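Local coordinates for formate dehydrogenase (Staphylococcus aureus, PDB 6TTB), which probably catalyses the NAD-dependent oxidation of formate to carbon dioxide, binding the dinucleotide in a cleft beside its Rossmann-type domain, at residues H166-V170 with E171-N175. Numbering follows the deposited sequence.
Sequences HRQSV and EGEWN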
ATOM      1  N   HIS A 166      -5.490   9.807  -0.352  1.00 17.35           N
ATOM      2  CA  HIS A 166      -6.532   9.600   0.669  1.00 21.31           C
ATOM      3  C   HIS A 166      -6.806  10.904   1.445  1.00 26.09           C
ATOM      4  O   HIS A 166      -7.944  11.172   1.874  1.00 26.29           O
ATOM      5  CB  HIS A 166      -6.175   8.424   1.594  1.00 20.06           C
ATOM      6  CG  HIS A 166      -7.208   8.116   2.628  1.00 19.14           C
ATOM      7  ND1 HIS A 166      -8.389   7.485   2.324  1.00 21.00           N
ATOM      8  CD2 HIS A 166      -7.199   8.234   3.974  1.00 19.70           C
ATOM      9  CE1 HIS A 166      -9.131   7.365   3.407  1.00 18.64           C
ATOM     10  NE2 HIS A 166      -8.444   7.858   4.421  1.00 19.05           N
ATOM     11  N   ARG A 167      -5.756  11.704   1.642  1.00 22.45           N
ATOM     12  CA  ARG A 167      -5.908  12.956   2.353  1.00 27.76           C
ATOM     13  C   ARG A 167      -6.913  13.811   1.584  1.00 31.41           C
ATOM     14  O   ARG A 167      -7.982  14.155   2.081  1.00 32.27           O
ATOM     15  CB  ARG A 167      -4.550  13.648   2.307  1.00 30.37           C
ATOM     16  CG  ARG A 167      -4.285  14.634   3.416  1.00 26.71           C
ATOM     17  CD  ARG A 167      -3.266  15.622   2.851  1.00 25.05           C
ATOM     18  NE  ARG A 167      -4.098  16.763   2.598  1.00 24.71           N
ATOM     19  CZ  ARG A 167      -4.321  17.279   1.422  1.00 23.81           C
ATOM     20  NH1 ARG A 167      -3.665  16.812   0.359  1.00 24.78           N
ATOM     21  NH2 ARG A 167      -5.171  18.289   1.312  1.00 16.62           N
ATOM     22  N   GLN A 168      -6.576  14.076   0.323  1.00 28.55           N
ATOM     23  CA  GLN A 168      -7.441  14.790  -0.582  1.00 26.35           C
ATOM     24  C   GLN A 168      -8.834  14.189  -0.528  1.00 27.78           C
ATOM     25  O   GLN A 168      -9.797  14.938  -0.430  1.00 38.68           O
ATOM     26  CB  GLN A 168      -6.890  14.760  -2.015  1.00 27.41           C
ATOM     27  CG  GLN A 168      -5.815  15.800  -2.367  1.00 22.87           C
ATOM     28  CD  GLN A 168      -5.619  15.767  -3.865  1.00 27.31           C
ATOM     29  OE1 GLN A 168      -6.532  15.431  -4.596  1.00 36.66           O
ATOM     30  NE2 GLN A 168      -4.408  16.028  -4.346  1.00 26.97           N
ATOM     31  N   SER A 169      -8.965  12.850  -0.656  1.00 24.80           N
ATOM     32  CA  SER A 169     -10.306  12.253  -0.554  1.00 21.88           C
ATOM     33  C   SER A 169     -10.989  12.773   0.711  1.00 23.31           C
ATOM     34  O   SER A 169     -11.983  13.524   0.659  1.00 24.69           O
ATOM     35  CB  SER A 169     -10.259  10.746  -0.546  1.00 24.71           C
ATOM     36  OG  SER A 169     -11.517  10.150  -0.124  1.00 28.06           O
ATOM     37  N   VAL A 170     -10.341  12.502   1.842  1.00 20.69           N
ATOM     38  CA  VAL A 170     -10.891  12.850   3.129  1.00 21.21           C
ATOM     39  C   VAL A 170     -11.159  14.355   3.247  1.00 22.16           C
ATOM     40  O   VAL A 170     -12.153  14.745   3.819  1.00 21.98           O
ATOM     41  CB  VAL A 170      -9.951  12.417   4.217  1.00 18.66           C
ATOM     42  CG1 VAL A 170     -10.264  13.144   5.490  1.00 18.75           C
ATOM     43  CG2 VAL A 170     -10.011  10.944   4.382  1.00 20.54           C
ATOM     44  N   GLU A 171     -10.221  15.194   2.812  1.00 23.53           N
ATOM     45  CA  GLU A 171     -10.227  16.584   3.266  1.00 26.26           C
ATOM     46  C   GLU A 171     -11.069  17.477   2.329  1.00 25.20           C
ATOM     47  O   GLU A 171     -11.103  18.690   2.489  1.00 27.74           O
ATOM     48  CB  GLU A 171      -8.804  17.078   3.558  1.00 26.54           C
ATOM     49  CG  GLU A 171      -8.387  16.745   4.973  1.00 39.86           C
ATOM     50  CD  GLU A 171      -6.879  16.769   5.285  1.00 63.85           C
ATOM     51  OE1 GLU A 171      -6.188  17.846   5.049  1.00 51.47           O
ATOM     52  OE2 GLU A 171      -6.373  15.730   5.796  1.00 81.28           O
ATOM     53  N   GLY A 172     -11.839  16.866   1.426  1.00 27.64           N
ATOM     54  CA  GLY A 172     -12.787  17.618   0.611  1.00 27.51           C
ATOM     55  C   GLY A 172     -12.229  17.954  -0.769  1.00 27.28           C
ATOM     56  O   GLY A 172     -12.905  18.576  -1.592  1.00 28.26           O
ATOM     57  N   GLU A 173     -11.023  17.465  -1.044  1.00 23.50           N
ATOM     58  CA  GLU A 173     -10.205  17.976  -2.125  1.00 22.33           C
ATOM     59  C   GLU A 173     -10.306  17.146  -3.416  1.00 20.16           C
ATOM     60  O   GLU A 173     -10.925  16.069  -3.449  1.00 14.62           O
ATOM     61  CB  GLU A 173      -8.790  18.000  -1.653  1.00 22.09           C
ATOM     62  CG  GLU A 173      -8.564  19.154  -0.757  1.00 24.32           C
ATOM     63  CD  GLU A 173      -7.111  19.272  -0.337  1.00 24.68           C
ATOM     64  OE1 GLU A 173      -6.852  20.077   0.547  1.00 26.50           O
ATOM     65  OE2 GLU A 173      -6.235  18.527  -0.910  1.00 20.10           O
ATOM     66  N   TRP A 174      -9.711  17.709  -4.486  1.00 18.06           N
ATOM     67  CA  TRP A 174      -9.591  17.039  -5.760  1.00 21.78           C
ATOM     68  C   TRP A 174      -8.589  17.764  -6.662  1.00 23.10           C
ATOM     69  O   TRP A 174      -8.957  18.617  -7.441  1.00 25.86           O
ATOM     70  CB  TRP A 174     -10.961  16.819  -6.427  1.00 22.25           C
ATOM     71  CG  TRP A 174     -10.905  15.914  -7.637  1.00 25.53           C
ATOM     72  CD1 TRP A 174     -10.488  16.262  -8.893  1.00 24.17           C
ATOM     73  CD2 TRP A 174     -11.300  14.521  -7.725  1.00 26.63           C
ATOM     74  NE1 TRP A 174     -10.578  15.190  -9.736  1.00 30.24           N
ATOM     75  CE2 TRP A 174     -11.126  14.127  -9.066  1.00 27.86           C
ATOM     76  CE3 TRP A 174     -11.864  13.601  -6.839  1.00 29.31           C
ATOM     77  CZ2 TRP A 174     -11.418  12.844  -9.514  1.00 28.63           C
ATOM     78  CZ3 TRP A 174     -12.183  12.344  -7.291  1.00 26.89           C
ATOM     79  CH2 TRP A 174     -11.917  11.961  -8.600  1.00 28.29           C
ATOM     80  N   ASN A 175      -7.314  17.357  -6.589  1.00 26.02           N
ATOM     81  CA  ASN A 175      -6.210  18.132  -7.120  1.00 24.00           C
ATOM     82  C   ASN A 175      -5.169  17.173  -7.625  1.00 24.76           C
ATOM     83  O   ASN A 175      -4.350  16.691  -6.867  1.00 32.29           O
ATOM     84  CB  ASN A 175      -5.559  19.051  -6.089  1.00 22.00           C
ATOM     85  CG  ASN A 175      -4.346  19.745  -6.668  1.00 36.55           C
ATOM     86  OD1 ASN A 175      -4.154  19.755  -7.892  1.00 38.94           O
ATOM     87  ND2 ASN A 175      -3.490  20.294  -5.811  1.00 44.33           N
TER
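Gln-168 and Asn-175 join side chain to backbone across a Schellman motif that ends helix 162-171 and turns the chain toward helix 176-180. The Gln-168 side chain, extended beyond CG, presents its amide to both polar atoms of the Asn-175 backbone: NE2 donates to Asn-175 O at 2.6 Å, while OE1 accepts Asn-175 N at 2.9 Å, with this donor 49° out of the carbonyl plane. Both polar ends of a buried amide are thereby engaged, and its rotation is fixed. Asn-175 in turn caps the following helix, its OD1 accepting the backbone N of Ser-177. Glu-173 lies across Gln-168 at about a right angle, its CB 3.8 Å from Gln-168 CB. The Arg-167 chain, kinked at chi3, turns the edge of its guanidinium toward Glu-171 and Glu-173. A salt bridge joins Arg-167 NE to Glu-171 OE1, its hydrogen bond weak at 3.4 Å and the two planes 77° apart; the other end of the group pairs with the Glu-173 carboxylate, although the position of NH2 is uncertain. NH1 pairs with Glu-164, one turn earlier. Arg-314 of the second subunit donates to Ser-169 O and Glu-173 O, placing this turn at the dimer interface. Gly-172, at positive phi, lets the chain reverse, and Glu-173 N closes the motif on Gln-168 O at 2.9 Å.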